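Local coordinates for protein beta-hexosaminidase Amuc_2018 (Akkermansia muciniphila, PDB 6JEB) that hydrolyses terminal non-reducing N-acetylglucosamine and N-acetylgalactosamine units from beta-linked glycans as a family 20 glycoside hydrolase, at residues 10-21 / 76-87. Numbering follows the deposited sequence. Where two conformers were deposited one is given.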
loop_
_atom_site.group_PDB
_atom_site.type_symbol
_atom_site.label_atom_id
_atom_site.label_comp_id
_atom_site.label_asym_id
_atom_site.label_seq_id
_atom_site.Cartn_x
_atom_site.Cartn_y
_atom_site.Cartn_z
ATOM N N PRO A 10 -12.626 17.218 -4.836
ATOM C CA PRO A 10 -12.727 17.117 -6.294
ATOM C C PRO A 10 -11.904 18.187 -6.998
ATOM O O PRO A 10 -11.651 19.279 -6.470
ATOM C CB PRO A 10 -14.225 17.322 -6.558
ATOM C CG PRO A 10 -14.891 16.876 -5.282
ATOM C CD PRO A 10 -13.948 17.333 -4.194
ATOM N N SER A 11 -11.503 17.872 -8.226
ATOM C CA SER A 11 -10.687 18.817 -8.983
ATOM C C SER A 11 -11.446 20.096 -9.321
ATOM O O SER A 11 -10.828 21.157 -9.424
ATOM C CB SER A 11 -10.109 18.157 -10.231
ATOM O OG SER A 11 -11.119 17.535 -11.002
ATOM N N ARG A 12 -12.769 20.026 -9.496
ATOM C CA ARG A 12 -13.584 21.222 -9.712
ATOM C C ARG A 12 -14.950 21.019 -9.070
ATOM O O ARG A 12 -15.619 20.013 -9.329
ATOM C CB ARG A 12 -13.766 21.558 -11.206
ATOM C CG ARG A 12 -14.656 22.790 -11.463
ATOM C CD ARG A 12 -14.938 23.046 -12.966
ATOM N NE ARG A 12 -16.089 23.940 -13.169
ATOM C CZ ARG A 12 -16.026 25.213 -13.553
ATOM N NH1 ARG A 12 -14.857 25.793 -13.823
ATOM N NH2 ARG A 12 -17.153 25.914 -13.672
ATOM N N THR A 13 -15.346 21.963 -8.217
ATOM C CA THR A 13 -16.698 22.019 -7.672
ATOM C C THR A 13 -17.255 23.396 -7.980
ATOM O O THR A 13 -16.672 24.404 -7.567
ATOM C CB THR A 13 -16.697 21.798 -6.154
ATOM O OG1 THR A 13 -16.057 20.552 -5.846
ATOM C CG2 THR A 13 -18.133 21.767 -5.624
ATOM N N GLU A 14 -18.366 23.438 -8.711
ATOM C CA GLU A 14 -19.081 24.676 -9.017
ATOM C C GLU A 14 -20.413 24.610 -8.275
ATOM O O GLU A 14 -21.336 23.915 -8.705
ATOM C CB GLU A 14 -19.294 24.819 -10.527
ATOM C CG GLU A 14 -20.123 26.062 -10.904
ATOM C CD GLU A 14 -20.467 26.190 -12.396
ATOM O OE1 GLU A 14 -20.022 25.360 -13.218
ATOM O OE2 GLU A 14 -21.199 27.144 -12.746
ATOM N N LEU A 15 -20.514 25.329 -7.163
ATOM C CA LEU A 15 -21.727 25.300 -6.359
ATOM C C LEU A 15 -22.778 26.245 -6.930
ATOM O O LEU A 15 -22.460 27.289 -7.507
ATOM C CB LEU A 15 -21.413 25.689 -4.916
ATOM C CG LEU A 15 -20.509 24.701 -4.174
ATOM C CD1 LEU A 15 -20.162 25.242 -2.791
ATOM C CD2 LEU A 15 -21.179 23.343 -4.063
ATOM N N ARG A 16 -24.040 25.868 -6.759
ATOM C CA ARG A 16 -25.183 26.636 -7.234
ATOM C C ARG A 16 -26.062 27.022 -6.050
ATOM O O ARG A 16 -25.904 26.508 -4.939
ATOM C CB ARG A 16 -25.966 25.843 -8.293
ATOM C CG ARG A 16 -25.155 25.622 -9.571
ATOM C CD ARG A 16 -25.789 24.645 -10.546
ATOM N NE ARG A 16 -25.142 24.728 -11.856
ATOM C CZ ARG A 16 -25.329 23.867 -12.852
ATOM N NH1 ARG A 16 -26.140 22.828 -12.692
ATOM N NH2 ARG A 16 -24.698 24.045 -14.010
ATOM N N GLN A 17 -26.998 27.945 -6.294
ATOM C CA GLN A 17 -27.782 28.528 -5.208
ATOM C C GLN A 17 -28.900 27.621 -4.711
ATOM O O GLN A 17 -29.333 27.771 -3.563
ATOM C CB GLN A 17 -28.368 29.883 -5.626
ATOM C CG GLN A 17 -29.517 29.790 -6.625
ATOM C CD GLN A 17 -30.284 31.100 -6.775
ATOM O OE1 GLN A 17 -30.711 31.704 -5.790
ATOM N NE2 GLN A 17 -30.464 31.539 -8.015
ATOM N N GLU A 18 -29.383 26.695 -5.535
ATOM C CA GLU A 18 -30.489 25.844 -5.126
ATOM C C GLU A 18 -30.022 24.820 -4.097
ATOM O O GLU A 18 -28.825 24.573 -3.917
ATOM C CB GLU A 18 -31.083 25.110 -6.332
ATOM C CG GLU A 18 -31.673 26.011 -7.405
ATOM C CD GLU A 18 -30.630 26.551 -8.369
ATOM O OE1 GLU A 18 -29.532 25.958 -8.473
ATOM O OE2 GLU A 18 -30.911 27.574 -9.026
ATOM N N THR A 19 -30.993 24.216 -3.420
ATOM C CA THR A 19 -30.758 23.203 -2.402
ATOM C C THR A 19 -31.356 21.885 -2.868
ATOM O O THR A 19 -32.416 21.869 -3.503
ATOM C CB THR A 19 -31.425 23.624 -1.086
ATOM O OG1 THR A 19 -30.866 24.869 -0.649
ATOM C CG2 THR A 19 -31.213 22.575 -0.009
ATOM N N ALA A 20 -30.671 20.784 -2.564
ATOM C CA ALA A 20 -31.141 19.443 -2.883
ATOM C C ALA A 20 -31.423 18.683 -1.594
ATOM O O ALA A 20 -30.577 18.641 -0.695
ATOM C CB ALA A 20 -30.096 18.682 -3.707
ATOM N N LYS A 21 -32.606 18.077 -1.511
ATOM C CA LYS A 21 -32.964 17.203 -0.403
ATOM C C LYS A 21 -33.099 15.755 -0.844
ATOM O O LYS A 21 -33.533 14.905 -0.055
ATOM C CB LYS A 21 -34.234 17.691 0.295
ATOM C CG LYS A 21 -34.008 18.957 1.096
ATOM C CD LYS A 21 -35.281 19.458 1.744
ATOM C CE LYS A 21 -35.013 20.755 2.487
ATOM N NZ LYS A 21 -36.235 21.303 3.126
ATOM N N PRO A 76 -30.627 17.603 7.243
ATOM C CA PRO A 76 -32.030 17.607 6.792
ATOM C C PRO A 76 -32.428 18.862 6.034
ATOM O O PRO A 76 -33.384 18.822 5.250
ATOM C CB PRO A 76 -32.827 17.446 8.093
ATOM C CG PRO A 76 -31.899 17.924 9.171
ATOM C CD PRO A 76 -30.509 17.580 8.711
ATOM N N GLU A 77 -31.717 19.975 6.232
ATOM C CA GLU A 77 -31.985 21.181 5.458
ATOM C C GLU A 77 -31.570 21.046 3.999
ATOM O O GLU A 77 -31.877 21.938 3.202
ATOM C CB GLU A 77 -31.272 22.382 6.086
ATOM C CG GLU A 77 -29.757 22.394 5.896
ATOM C CD GLU A 77 -29.004 21.651 6.992
ATOM O OE1 GLU A 77 -29.614 20.814 7.696
ATOM O OE2 GLU A 77 -27.791 21.915 7.149
ATOM N N GLY A 78 -30.891 19.963 3.633
ATOM C CA GLY A 78 -30.442 19.749 2.274
ATOM C C GLY A 78 -28.996 20.170 2.073
ATOM O O GLY A 78 -28.364 20.796 2.929
ATOM N N ILE A 79 -28.473 19.813 0.907
ATOM C CA ILE A 79 -27.102 20.151 0.531
ATOM C C ILE A 79 -27.171 21.069 -0.680
ATOM O O ILE A 79 -28.196 21.120 -1.381
ATOM C CB ILE A 79 -26.255 18.887 0.249
ATOM C CG1 ILE A 79 -26.772 18.158 -0.997
ATOM C CG2 ILE A 79 -26.211 17.978 1.478
ATOM C CD1 ILE A 79 -25.852 17.044 -1.469
ATOM N N PRO A 80 -26.099 21.809 -0.965
ATOM C CA PRO A 80 -26.115 22.681 -2.143
ATOM C C PRO A 80 -26.207 21.869 -3.422
ATOM O O PRO A 80 -25.704 20.746 -3.516
ATOM C CB PRO A 80 -24.771 23.415 -2.074
ATOM C CG PRO A 80 -24.243 23.183 -0.725
ATOM C CD PRO A 80 -24.858 21.947 -0.182
ATOM N N CYS A 81 -26.857 22.458 -4.416
ATOM C CA CYS A 81 -26.751 21.961 -5.773
ATOM C C CYS A 81 -25.422 22.412 -6.370
ATOM O O CYS A 81 -24.746 23.299 -5.841
ATOM C CB CYS A 81 -27.920 22.476 -6.608
ATOM S SG CYS A 81 -29.492 21.735 -6.118
ATOM N N GLY A 82 -25.033 21.781 -7.469
ATOM C CA GLY A 82 -23.757 22.117 -8.065
ATOM C C GLY A 82 -23.322 21.080 -9.075
ATOM O O GLY A 82 -24.033 20.110 -9.360
ATOM N N VAL A 83 -22.129 21.315 -9.623
ATOM C CA VAL A 83 -21.504 20.421 -10.591
ATOM C C VAL A 83 -20.108 20.083 -10.096
ATOM O O VAL A 83 -19.317 20.984 -9.792
ATOM C CB VAL A 83 -21.422 21.059 -11.992
ATOM C CG1 VAL A 83 -20.855 20.068 -13.001
ATOM C CG2 VAL A 83 -22.782 21.541 -12.436
ATOM N N ILE A 84 -19.809 18.793 -10.024
ATOM C CA ILE A 84 -18.504 18.284 -9.630
ATOM C C ILE A 84 -17.890 17.646 -10.866
ATOM O O ILE A 84 -18.481 16.733 -11.454
ATOM C CB ILE A 84 -18.641 17.244 -8.506
ATOM C CG1 ILE A 84 -19.284 17.866 -7.260
ATOM C CG2 ILE A 84 -17.282 16.625 -8.189
ATOM C CD1 ILE A 84 -19.899 16.830 -6.322
ATOM N N THR A 85 -16.715 18.120 -11.275
ATOM C CA THR A 85 -15.989 17.525 -12.392
ATOM C C THR A 85 -14.645 17.079 -11.846
ATOM O O THR A 85 -13.900 17.898 -11.300
ATOM C CB THR A 85 -15.796 18.543 -13.519
ATOM O OG1 THR A 85 -17.055 19.155 -13.823
ATOM C CG2 THR A 85 -15.249 17.857 -14.771
ATOM N N ASP A 86 -14.337 15.789 -11.973
ATOM C CA ASP A 86 -13.309 15.222 -11.118
ATOM C C ASP A 86 -12.515 14.152 -11.851
ATOM O O ASP A 86 -13.076 13.357 -12.614
ATOM C CB ASP A 86 -13.995 14.613 -9.891
ATOM C CG ASP A 86 -13.097 14.539 -8.674
ATOM O OD1 ASP A 86 -11.968 15.083 -8.696
ATOM O OD2 ASP A 86 -13.548 13.923 -7.684
ATOM N N LYS A 87 -11.207 14.125 -11.587
ATOM C CA LYS A 87 -10.271 13.185 -12.188
ATOM C C LYS A 87 -9.042 13.203 -11.296
ATOM O O LYS A 87 -8.672 14.281 -10.808
ATOM C CB LYS A 87 -9.901 13.652 -13.609
ATOM C CG LYS A 87 -9.005 12.702 -14.400
ATOM C CD LYS A 87 -8.585 13.309 -15.740
ATOM C CE LYS A 87 -7.716 12.345 -16.533
ATOM N NZ LYS A 87 -6.595 11.784 -15.691
HETATM O O HOH W 1 -17.560 21.155 -12.047
#
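Pro10 lays its CB against CG2 of Ile84, 3.5 Å away, a compact apolar ring suited to the side of the sheet that faces helix 55-73. Ser11 then uses two donors: its N reaches Asp86 OD1 at 2.9 Å, from above the carboxylate plane, and in the conformer given its OG donates to Thr85 O. Trp426 of the catalytic domain also donates to Asp86 OD1, so one carboxylate oxygen links the start of 10-21, through strand 79-86, to the neighbouring domain.

Strand 12-16 pairs antiparallel with strand 79-86. Arg12 and Glu14, two apart and on one face, form a salt bridge in which NH2 meets OE1 at 3.0 Å; a water at the edge of the Arg12 guanidinium binds Thr85 OG1, with weak bonds to Val83 O and Arg12 NE. Glu14 and Val83 exchange two backbone hydrogen bonds. Gly82, whose backbone angles only glycine holds easily, lets its CA and that of Leu15 close to 4.1 Å. The extended chain of Arg16 sets its guanidinium over Val83, whose CG2 sits 3.4 Å above the plane, near its centre.

A beta bulge shifts the register by two before Thr19. At the corner, Glu18 O accepts from Cys81 N, and Cys81 SG rests 3.7 Å from Glu18 CB and 3.9 Å from Ala20 CB, a small buried methyl. Ala20 and Ile79 exchange two backbone bonds.

Far from the annotated sites, paired backbone bonds thus fix the register on both sides of the corner, while the Arg12-Glu14 salt bridge and the Arg16 guanidinium over Val83 order the more exposed side chains.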